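Local coordinates for protein O-methyltransferase family 2 (Planctopirus limnophila, PDB 5I2H) that probably transfers methyl groups from S-adenosyl-L-methionine to hydroxyl groups of small molecules as a dimer, and binds the flavone apigenin in this crystal, at residues Pro14-Val17 with Thr18-Phe21; Thr91-Ala94 with Arg95-Val99; Ala117-Leu120 with Ala121-Arg125; Leu238-Thr242 with Gly243-Arg247. All blocks are in the same frame, centred on the assembly; numbering follows the deposited sequence.

Contacts 1 and 2 lie in the N-terminal dimerisation region. Within one chain their nearest atoms are about 21 Å apart, but they meet across the dimer. Thr15 of one subunit hydrogen-bonds to Asn96 and His97 of the other, and Ile20 packs on Leu93. Contact 3 has its centre about 23 Å from that of contact 2 and also reaches the interface, where Ala117 packs on Ala117 of the second subunit. Contact 1 is the nearer to ligand: the Phe21 side chain is about 6 Å from a bound apigenin, against about 12 Å for Ala121 of contact 3. Contact 4 belongs to the methyltransferase domain. Its centre is about 55 Å from that of contact 2, and no other chain of the assembly touches it.

Contact 1 (Pro14-Val17 with Thr18-Phe21); sequences PTDV and TPIF
Asp16 and Thr18 form an Asx turn that caps the start of helix 18-24. The Asp16 side chain extends with CG anti to the backbone N (chi1 -176°), which carries OD1 forward to Thr18. Two donors converge on this oxygen. The Thr18 hydroxyl comes in on the syn side, with OG1 2.6 Å from Asp16 OD1 and 20° out of the carboxylate plane. Thr18 N, 3.0 Å from Asp16 OD1, instead approaches from above that plane. Together they fix the rotation of the carboxylate. Replacing Thr18 by an alanine would probably leave Asp16 OD1 with the backbone N-H alone here, set the carboxylate freer to turn, and cost the weak bond to Ala354 N.

Val17 carries the apolar half. Its CG1 sits at the edge of the Phe21 ring, near the ring plane, 3.7 Å from Phe21 CE2. Its other methyl, CG2, faces Ile20 CD1, and these two side chains cross at about a right angle. The Phe21 ring also meets Tyr109 of the second subunit edge-to-face, and Val17 packs on His97 of that subunit. The first turn closes through Ile20 N, 2.9 Å from Val17 O.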
loop_
_atom_site.group_PDB
_atom_site.type_symbol
_atom_site.label_atom_id
_atom_site.label_comp_id
_atom_site.label_asym_id
_atom_site.label_seq_id
_atom_site.Cartn_x
_atom_site.Cartn_y
_atom_site.Cartn_z
ATOM N N PRO A 14 7.863 10.919 -20.840
ATOM C CA PRO A 14 9.317 10.840 -20.613
ATOM C C PRO A 14 9.706 9.911 -19.475
ATOM O O PRO A 14 10.865 9.492 -19.418
ATOM C CB PRO A 14 9.698 12.292 -20.293
ATOM C CG PRO A 14 8.461 12.873 -19.721
ATOM C CD PRO A 14 7.321 12.244 -20.512
ATOM N N THR A 15 8.781 9.582 -18.576
ATOM C CA THR A 15 8.983 8.576 -17.542
ATOM C C THR A 15 7.734 7.722 -17.494
ATOM O O THR A 15 6.696 8.093 -18.041
ATOM C CB THR A 15 9.224 9.206 -16.157
ATOM O OG1 THR A 15 8.256 10.252 -15.929
ATOM C CG2 THR A 15 10.631 9.811 -16.082
ATOM N N ASP A 16 7.832 6.593 -16.803
ATOM C CA ASP A 16 6.738 5.632 -16.694
ATOM C C ASP A 16 6.027 5.886 -15.365
ATOM O O ASP A 16 6.602 5.671 -14.297
ATOM C CB ASP A 16 7.284 4.217 -16.768
ATOM C CG ASP A 16 6.202 3.148 -16.754
ATOM O OD1 ASP A 16 5.023 3.466 -16.605
ATOM O OD2 ASP A 16 6.539 1.965 -16.918
ATOM N N VAL A 17 4.768 6.330 -15.444
ATOM C CA VAL A 17 3.978 6.672 -14.265
ATOM C C VAL A 17 3.532 5.440 -13.486
ATOM O O VAL A 17 3.060 5.562 -12.343
ATOM C CB VAL A 17 2.749 7.501 -14.713
ATOM C CG1 VAL A 17 1.772 6.613 -15.509
ATOM C CG2 VAL A 17 2.040 8.167 -13.499
ATOM N N THR A 18 3.682 4.251 -14.064
ATOM C CA THR A 18 3.085 3.047 -13.476
ATOM C C THR A 18 3.393 2.839 -11.991
ATOM O O THR A 18 2.453 2.543 -11.232
ATOM C CB THR A 18 3.515 1.818 -14.301
ATOM O OG1 THR A 18 3.130 1.994 -15.678
ATOM C CG2 THR A 18 2.856 0.539 -13.752
ATOM N N PRO A 19 4.619 3.014 -11.495
ATOM C CA PRO A 19 4.842 2.790 -10.046
ATOM C C PRO A 19 4.017 3.692 -9.155
ATOM O O PRO A 19 3.743 3.320 -8.011
ATOM C CB PRO A 19 6.332 3.099 -9.848
ATOM C CG PRO A 19 6.901 3.132 -11.229
ATOM C CD PRO A 19 5.851 3.361 -12.221
ATOM N N ILE A 20 3.656 4.893 -9.616
ATOM C CA ILE A 20 2.832 5.765 -8.777
ATOM C C ILE A 20 1.443 5.155 -8.601
ATOM O O ILE A 20 0.868 5.200 -7.509
ATOM C CB ILE A 20 2.768 7.186 -9.368
ATOM C CG1 ILE A 20 4.133 7.869 -9.243
ATOM C CG2 ILE A 20 1.646 8.001 -8.669
ATOM C CD1 ILE A 20 4.272 9.138 -10.092
ATOM N N PHE A 21 0.866 4.602 -9.674
ATOM C CA PHE A 21 -0.437 3.937 -9.548
ATOM C C PHE A 21 -0.347 2.782 -8.565
ATOM O O PHE A 21 -1.252 2.569 -7.750
ATOM C CB PHE A 21 -0.915 3.412 -10.922
ATOM C CG PHE A 21 -1.474 4.481 -11.822
ATOM C CD1 PHE A 21 -2.704 5.092 -11.531
ATOM C CD2 PHE A 21 -0.831 4.851 -12.962
ATOM C CE1 PHE A 21 -3.233 6.086 -12.358
ATOM C CE2 PHE A 21 -1.375 5.862 -13.807
ATOM C CZ PHE A 21 -2.558 6.481 -13.489
#

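Contact 2 (Thr91-Ala94 with Arg95-Val99); sequences TPLA and RNHLV
Ala94 and Arg95 are the residues most enclosed by this turn, and Leu93 adds an apolar flank. Ala94 works mainly through its carbonyl. Its O accepts from Leu98 N at 2.8 Å and, only weakly, from His97 N. The methyl group of Ala94 is turned away from the later residues and lies against Leu79, as does the Leu98 side chain.

Arg95 is tied back to the start of the helix. Its N is 2.9 Å from Thr91 O, and its CB rests 3.5 Å from the same Thr91 O. The chain leaves with CG anti to the backbone N (chi1 -164°) and then bends at chi3, which brings the guanidinium back beside strand 88-90. There Arg95 NH2 makes a salt bridge with Asp89 OD1.

Most of this stretch is the short helix 92-97, which follows the two-stranded hairpin 80-82/88-90, an arrangement consistent with the winged-helix dimerisation domain of these methyltransferases. Thr91 is the N-cap. Its OG1 takes a weak bond from Ala94 N at 3.4 Å and has a stronger partner in Gln78 O.

Leu93 meets His97 one turn on. The two side chains cross at about a right angle, with Leu93 CD1 3.7 Å from His97 CD2. His97 CD2 also lies 3.2 Å from Leu93 O. One face of the imidazole is covered by Asn96 CB, 3.7 Å above its centre. Both imidazole nitrogens are used: ND1 binds Phe104 O, and NE2 hydrogen-bonds to Thr15 OG1 of the second subunit, as does Asn96 ND2.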
loop_
_atom_site.group_PDB
_atom_site.type_symbol
_atom_site.label_atom_id
_atom_site.label_comp_id
_atom_site.label_asym_id
_atom_site.label_seq_id
_atom_site.Cartn_x
_atom_site.Cartn_y
_atom_site.Cartn_z
ATOM N N THR A 91 -0.980 -20.523 2.954
ATOM C CA THR A 91 0.458 -20.715 2.910
ATOM C C THR A 91 1.006 -20.765 4.335
ATOM O O THR A 91 0.351 -20.323 5.282
ATOM C CB THR A 91 1.144 -19.574 2.165
ATOM O OG1 THR A 91 0.907 -18.393 2.919
ATOM C CG2 THR A 91 0.561 -19.393 0.746
ATOM N N PRO A 92 2.220 -21.277 4.508
ATOM C CA PRO A 92 2.816 -21.256 5.848
ATOM C C PRO A 92 2.869 -19.868 6.445
ATOM O O PRO A 92 2.640 -19.709 7.647
ATOM C CB PRO A 92 4.221 -21.838 5.615
ATOM C CG PRO A 92 4.041 -22.752 4.436
ATOM C CD PRO A 92 3.001 -22.091 3.558
ATOM N N LEU A 93 3.132 -18.851 5.623
ATOM C CA LEU A 93 3.186 -17.490 6.133
ATOM C C LEU A 93 1.872 -17.098 6.813
ATOM O O LEU A 93 1.883 -16.564 7.923
ATOM C CB LEU A 93 3.531 -16.540 4.993
ATOM C CG LEU A 93 3.699 -15.068 5.314
ATOM C CD1 LEU A 93 4.989 -14.903 6.102
ATOM C CD2 LEU A 93 3.715 -14.242 4.006
ATOM N N ALA A 94 0.727 -17.403 6.184
ATOM C CA ALA A 94 -0.575 -17.101 6.793
ATOM C C ALA A 94 -0.841 -18.023 7.975
ATOM O O ALA A 94 -1.372 -17.593 9.009
ATOM C CB ALA A 94 -1.717 -17.252 5.767
ATOM N N ARG A 95 -0.482 -19.303 7.839
ATOM C CA ARG A 95 -0.782 -20.249 8.908
ATOM C C ARG A 95 -0.044 -19.873 10.194
ATOM O O ARG A 95 -0.586 -20.011 11.308
ATOM C CB ARG A 95 -0.436 -21.666 8.458
ATOM C CG ARG A 95 -1.077 -22.757 9.341
ATOM C CD ARG A 95 -0.824 -24.182 8.850
ATOM N NE ARG A 95 -1.042 -24.381 7.405
ATOM C CZ ARG A 95 -2.191 -24.754 6.822
ATOM N NH1 ARG A 95 -3.305 -24.895 7.528
ATOM N NH2 ARG A 95 -2.225 -24.925 5.493
ATOM N N ASN A 96 1.195 -19.392 10.062
ATOM C CA ASN A 96 1.998 -19.060 11.234
ATOM C C ASN A 96 1.663 -17.695 11.808
ATOM O O ASN A 96 1.869 -17.469 13.005
ATOM C CB ASN A 96 3.488 -19.106 10.881
ATOM C CG ASN A 96 3.935 -20.508 10.529
ATOM O OD1 ASN A 96 3.385 -21.463 11.053
ATOM N ND2 ASN A 96 4.906 -20.640 9.628
ATOM N N HIS A 97 1.202 -16.761 10.987
ATOM C CA HIS A 97 1.117 -15.387 11.456
ATOM C C HIS A 97 -0.278 -14.782 11.426
ATOM O O HIS A 97 -0.465 -13.708 11.999
ATOM C CB HIS A 97 2.099 -14.514 10.654
ATOM C CG HIS A 97 3.486 -15.068 10.674
ATOM N ND1 HIS A 97 4.190 -15.234 11.846
ATOM C CD2 HIS A 97 4.293 -15.515 9.679
ATOM C CE1 HIS A 97 5.370 -15.771 11.570
ATOM N NE2 HIS A 97 5.457 -15.953 10.265
ATOM N N LEU A 98 -1.257 -15.410 10.781
ATOM C CA LEU A 98 -2.588 -14.812 10.719
ATOM C C LEU A 98 -3.678 -15.715 11.291
ATOM O O LEU A 98 -4.855 -15.360 11.220
ATOM C CB LEU A 98 -2.915 -14.394 9.271
ATOM C CG LEU A 98 -1.925 -13.292 8.794
ATOM C CD1 LEU A 98 -1.918 -12.966 7.218
ATOM C CD2 LEU A 98 -2.101 -12.002 9.591
ATOM N N VAL A 99 -3.316 -16.853 11.859
ATOM C CA VAL A 99 -4.240 -17.721 12.593
ATOM C C VAL A 99 -4.143 -17.353 14.069
ATOM O O VAL A 99 -3.035 -17.214 14.613
ATOM C CB VAL A 99 -3.898 -19.198 12.342
ATOM C CG1 VAL A 99 -4.713 -20.115 13.248
ATOM C CG2 VAL A 99 -4.158 -19.570 10.884
#

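Contact 3 (Ala117-Leu120 with Ala121-Arg125); sequences AGTL and ALVER. With EDO (1,2-ethanediol), chain D.
Peptide groups are the flat units that join Ala117-Leu120 to Ala121-Arg125: Ala117 O accepts from Ala121 N at 2.9 Å, and the next three residues repeat the pattern. The side-chain plane nearby is the Arg125 guanidinium. Arg125 adopts two conformations; in one of them Ala121 O lies 3.4 Å above the plane of its guanidinium, offset toward the rim, so this approach is tentative.

The motif is a regular alpha-helix, the first two turns of helix 117-128. Gly118 has no side chain, and its O receives Leu122 N. Thr119 O receives Val123 N, and Leu120 O receives Glu124 N at 2.9 Å.

The side chains touch mainly along the Thr119-Val123 edge of the helix. Val123 has CG1 anti to its own backbone N (chi1 171°), which places CG2 beside that N and 3.3 Å from Thr119 O. The two CG2 methyls, of Thr119 and Val123, are 4.3 Å apart. This side faces helix 26-39: Thr119 packs on Ala34, and Val123 on Ala35 and His39. The hydroxyl of Thr119 is turned to Ala113 O and Ser116 OG rather than to the later turn. Leu122 points another way and leans on Ser323 of helix 312-324.

Ala121 CB sits 3.3 Å from Ala117 O, next to the backbone bond between the same residues. At the start of the helix, O1 of a 1,2-ethanediol molecule, probably from the crystallisation liquor, accepts a hydrogen bond from Ala117 N. This O1 lies 2.8 Å from Ala117 N, and the N-H points almost straight at it (168°).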
loop_
_atom_site.group_PDB
_atom_site.type_symbol
_atom_site.label_atom_id
_atom_site.label_comp_id
_atom_site.label_asym_id
_atom_site.label_seq_id
_atom_site.Cartn_x
_atom_site.Cartn_y
_atom_site.Cartn_z
ATOM N N ALA A 117 -12.338 3.595 8.667
ATOM C CA ALA A 117 -13.409 3.818 7.699
ATOM C C ALA A 117 -13.164 3.019 6.420
ATOM O O ALA A 117 -14.099 2.440 5.850
ATOM C CB ALA A 117 -13.536 5.314 7.394
ATOM N N GLY A 118 -11.908 2.952 5.970
ATOM C CA GLY A 118 -11.598 2.177 4.779
ATOM C C GLY A 118 -11.876 0.691 4.944
ATOM O O GLY A 118 -12.447 0.053 4.054
ATOM N N THR A 119 -11.466 0.112 6.073
ATOM C CA THR A 119 -11.726 -1.304 6.283
ATOM C C THR A 119 -13.223 -1.570 6.355
ATOM O O THR A 119 -13.728 -2.493 5.710
ATOM C CB THR A 119 -11.043 -1.785 7.561
ATOM O OG1 THR A 119 -9.635 -1.605 7.400
ATOM C CG2 THR A 119 -11.342 -3.264 7.781
ATOM N N LEU A 120 -13.949 -0.775 7.160
ATOM C CA LEU A 120 -15.392 -0.968 7.272
ATOM C C LEU A 120 -16.090 -0.841 5.920
ATOM O O LEU A 120 -17.025 -1.600 5.632
ATOM C CB LEU A 120 -15.983 0.037 8.264
ATOM C CG LEU A 120 -15.477 -0.166 9.692
ATOM C CD1 LEU A 120 -16.018 0.939 10.591
ATOM C CD2 LEU A 120 -15.933 -1.569 10.172
ATOM N N ALA A 121 -15.663 0.123 5.086
ATOM C CA ALA A 121 -16.260 0.278 3.762
ATOM C C ALA A 121 -16.034 -0.967 2.922
ATOM O O ALA A 121 -16.942 -1.434 2.218
ATOM C CB ALA A 121 -15.682 1.508 3.058
ATOM N N LEU A 122 -14.816 -1.516 2.966
ATOM C CA LEU A 122 -14.548 -2.686 2.146
ATOM C C LEU A 122 -15.338 -3.879 2.650
ATOM O O LEU A 122 -15.865 -4.652 1.841
ATOM C CB LEU A 122 -13.048 -2.982 2.108
ATOM C CG LEU A 122 -12.667 -4.269 1.360
ATOM C CD1 LEU A 122 -12.985 -4.151 -0.111
ATOM C CD2 LEU A 122 -11.176 -4.628 1.553
ATOM N N VAL A 123 -15.461 -4.026 3.981
ATOM C CA VAL A 123 -16.262 -5.119 4.540
ATOM C C VAL A 123 -17.705 -5.000 4.089
ATOM O O VAL A 123 -18.331 -5.989 3.685
ATOM C CB VAL A 123 -16.162 -5.158 6.075
ATOM C CG1 VAL A 123 -17.174 -6.166 6.643
ATOM C CG2 VAL A 123 -14.738 -5.582 6.491
ATOM N N GLU A 124 -18.266 -3.797 4.190
ATOM C CA GLU A 124 -19.649 -3.588 3.768
ATOM C C GLU A 124 -19.843 -3.915 2.293
ATOM O O GLU A 124 -20.846 -4.544 1.919
ATOM C CB GLU A 124 -20.074 -2.150 4.058
ATOM C CG GLU A 124 -21.482 -1.842 3.580
ATOM C CD GLU A 124 -22.559 -2.728 4.235
ATOM O OE1 GLU A 124 -22.360 -3.193 5.387
ATOM O OE2 GLU A 124 -23.612 -2.956 3.586
ATOM N N ARG A 125 -18.916 -3.450 1.435
ATOM C CA ARG A 125 -18.957 -3.785 0.013
ATOM C C ARG A 125 -18.952 -5.291 -0.192
ATOM O O ARG A 125 -19.778 -5.832 -0.939
ATOM C CB ARG A 125 -17.765 -3.169 -0.733
ATOM C CG ARG A 125 -17.717 -1.647 -0.827
ATOM C CD ARG A 125 -18.979 -1.019 -1.454
ATOM N NE ARG A 125 -20.000 -0.691 -0.455
ATOM C CZ ARG A 125 -19.877 0.262 0.469
ATOM N NH1 ARG A 125 -18.774 0.999 0.537
ATOM N NH2 ARG A 125 -20.867 0.482 1.329
HETATM C C1 EDO D . -10.434 6.568 9.094
HETATM O O1 EDO D . -11.034 5.638 9.995
HETATM C C2 EDO D . -8.919 6.533 9.143
HETATM O O2 EDO D . -8.487 5.405 8.362
#

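Contact 4 (Leu238-Thr242 with Gly243-Arg247); sequences LAEQT and GVRDR
Val244 N bonds back to Ala239 O at 3.2 Å and Gly243 N to Glu240 O, while Gly243 turns to positive phi (71°). The carbonyl of Ala239 is met in its plane, whereas Gly243 N comes to Glu240 O from above the carbonyl plane.

Thr242 folds its hydroxyl back into the helix. OG1 lies between the backbone N and the carbonyl carbon (chi1 56°), which lets it donate to Leu238 O at 2.9 Å. That carbonyl also accepts from Thr242 N. Thr242 OG1 also touches Val244 CG2 at 3.4 Å, and both side chains pack on Met212 of helix 209-217. A valine in place of Thr242 would probably leave Leu238 O with the backbone N-H alone and unfix the rotation of this side chain.

This is a Schellman motif at the end of helix 229-241. It leads the chain, through a short 3-10 segment at 245-246, toward strand 248-252, in the beta-alpha-beta crossover from strand 222-227 of the Rossmann-like sheet.

Glu240 and Arg245 lie obliquely across each other, their flat ends 72° apart. Glu240 OE2 rests on the aliphatic part, 3.3 Å from Arg245 CD. The charges are not in direct contact. A water bridges them: it accepts from Arg245 NH2 at 2.7 Å, in the guanidinium plane, and donates to Glu240 OE2 at 3.1 Å. The other terminal nitrogen of Arg245, NH1, binds Leu248 O.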
loop_
_atom_site.group_PDB
_atom_site.type_symbol
_atom_site.label_atom_id
_atom_site.label_comp_id
_atom_site.label_asym_id
_atom_site.label_seq_id
_atom_site.Cartn_x
_atom_site.Cartn_y
_atom_site.Cartn_z
ATOM N N LEU A 238 -11.074 18.272 -26.064
ATOM C CA LEU A 238 -9.786 17.643 -26.349
ATOM C C LEU A 238 -9.606 17.369 -27.839
ATOM O O LEU A 238 -8.477 17.454 -28.350
ATOM C CB LEU A 238 -9.631 16.358 -25.521
ATOM C CG LEU A 238 -9.684 16.575 -24.007
ATOM C CD1 LEU A 238 -9.543 15.229 -23.336
ATOM C CD2 LEU A 238 -8.578 17.577 -23.573
ATOM N N ALA A 239 -10.700 17.092 -28.559
ATOM C CA ALA A 239 -10.610 16.936 -30.010
ATOM C C ALA A 239 -10.125 18.214 -30.669
ATOM O O ALA A 239 -9.382 18.165 -31.652
ATOM C CB ALA A 239 -11.966 16.545 -30.609
ATOM N N GLU A 240 -10.552 19.376 -30.155
ATOM C CA GLU A 240 -10.036 20.636 -30.691
ATOM C C GLU A 240 -8.554 20.800 -30.384
ATOM O O GLU A 240 -7.767 21.208 -31.256
ATOM C CB GLU A 240 -10.822 21.837 -30.143
ATOM C CG GLU A 240 -12.308 21.831 -30.453
ATOM C CD GLU A 240 -12.664 22.251 -31.859
ATOM O OE1 GLU A 240 -11.746 22.547 -32.677
ATOM O OE2 GLU A 240 -13.894 22.323 -32.133
ATOM N N GLN A 241 -8.147 20.482 -29.158
ATOM C CA GLN A 241 -6.750 20.643 -28.798
ATOM C C GLN A 241 -5.849 19.770 -29.652
ATOM O O GLN A 241 -4.765 20.206 -30.053
ATOM C CB GLN A 241 -6.543 20.310 -27.329
ATOM C CG GLN A 241 -7.187 21.290 -26.372
ATOM C CD GLN A 241 -6.899 20.909 -24.943
ATOM O OE1 GLN A 241 -5.907 20.222 -24.670
ATOM N NE2 GLN A 241 -7.754 21.343 -24.019
ATOM N N THR A 242 -6.270 18.526 -29.926
ATOM C CA THR A 242 -5.424 17.578 -30.640
ATOM C C THR A 242 -5.587 17.700 -32.151
ATOM O O THR A 242 -4.922 16.964 -32.887
ATOM C CB THR A 242 -5.717 16.126 -30.201
ATOM O OG1 THR A 242 -7.113 15.844 -30.384
ATOM C CG2 THR A 242 -5.330 15.912 -28.717
ATOM N N GLY A 243 -6.441 18.614 -32.627
ATOM C CA GLY A 243 -6.562 18.875 -34.051
ATOM C C GLY A 243 -7.214 17.778 -34.867
ATOM O O GLY A 243 -7.013 17.734 -36.081
ATOM N N VAL A 244 -8.000 16.897 -34.245
ATOM C CA VAL A 244 -8.666 15.816 -34.962
ATOM C C VAL A 244 -10.177 16.020 -34.999
ATOM O O VAL A 244 -10.919 15.127 -35.447
ATOM C CB VAL A 244 -8.305 14.439 -34.379
ATOM C CG1 VAL A 244 -6.777 14.200 -34.480
ATOM C CG2 VAL A 244 -8.816 14.337 -32.948
ATOM N N ARG A 245 -10.644 17.196 -34.581
ATOM C CA ARG A 245 -12.079 17.468 -34.474
ATOM C C ARG A 245 -12.845 17.170 -35.767
ATOM O O ARG A 245 -13.979 16.663 -35.725
ATOM C CB ARG A 245 -12.244 18.930 -34.068
ATOM C CG ARG A 245 -13.583 19.566 -34.251
ATOM C CD ARG A 245 -14.457 19.179 -33.139
ATOM N NE ARG A 245 -15.136 17.947 -33.456
ATOM C CZ ARG A 245 -16.202 17.526 -32.804
ATOM N NH1 ARG A 245 -16.805 16.373 -33.159
ATOM N NH2 ARG A 245 -16.637 18.266 -31.791
ATOM N N ASP A 246 -12.254 17.491 -36.918
ATOM C CA ASP A 246 -12.966 17.310 -38.172
ATOM C C ASP A 246 -13.107 15.836 -38.553
ATOM O O ASP A 246 -13.927 15.512 -39.429
ATOM C CB ASP A 246 -12.268 18.107 -39.283
ATOM C CG ASP A 246 -12.413 19.637 -39.118
ATOM O OD1 ASP A 246 -13.416 20.117 -38.554
ATOM O OD2 ASP A 246 -11.514 20.372 -39.578
ATOM N N ARG A 247 -12.375 14.933 -37.894
ATOM C CA ARG A 247 -12.439 13.510 -38.205
ATOM C C ARG A 247 -13.023 12.721 -37.042
ATOM O O ARG A 247 -12.913 11.485 -37.003
ATOM C CB ARG A 247 -11.059 12.963 -38.590
ATOM C CG ARG A 247 -10.513 13.512 -39.885
ATOM C CD ARG A 247 -9.242 12.777 -40.264
ATOM N NE ARG A 247 -8.082 13.144 -39.432
ATOM C CZ ARG A 247 -7.297 12.290 -38.773
ATOM N NH1 ARG A 247 -7.522 10.960 -38.798
ATOM N NH2 ARG A 247 -6.255 12.771 -38.096
HETATM O O HOH W 1 -15.733 20.498 -30.519
#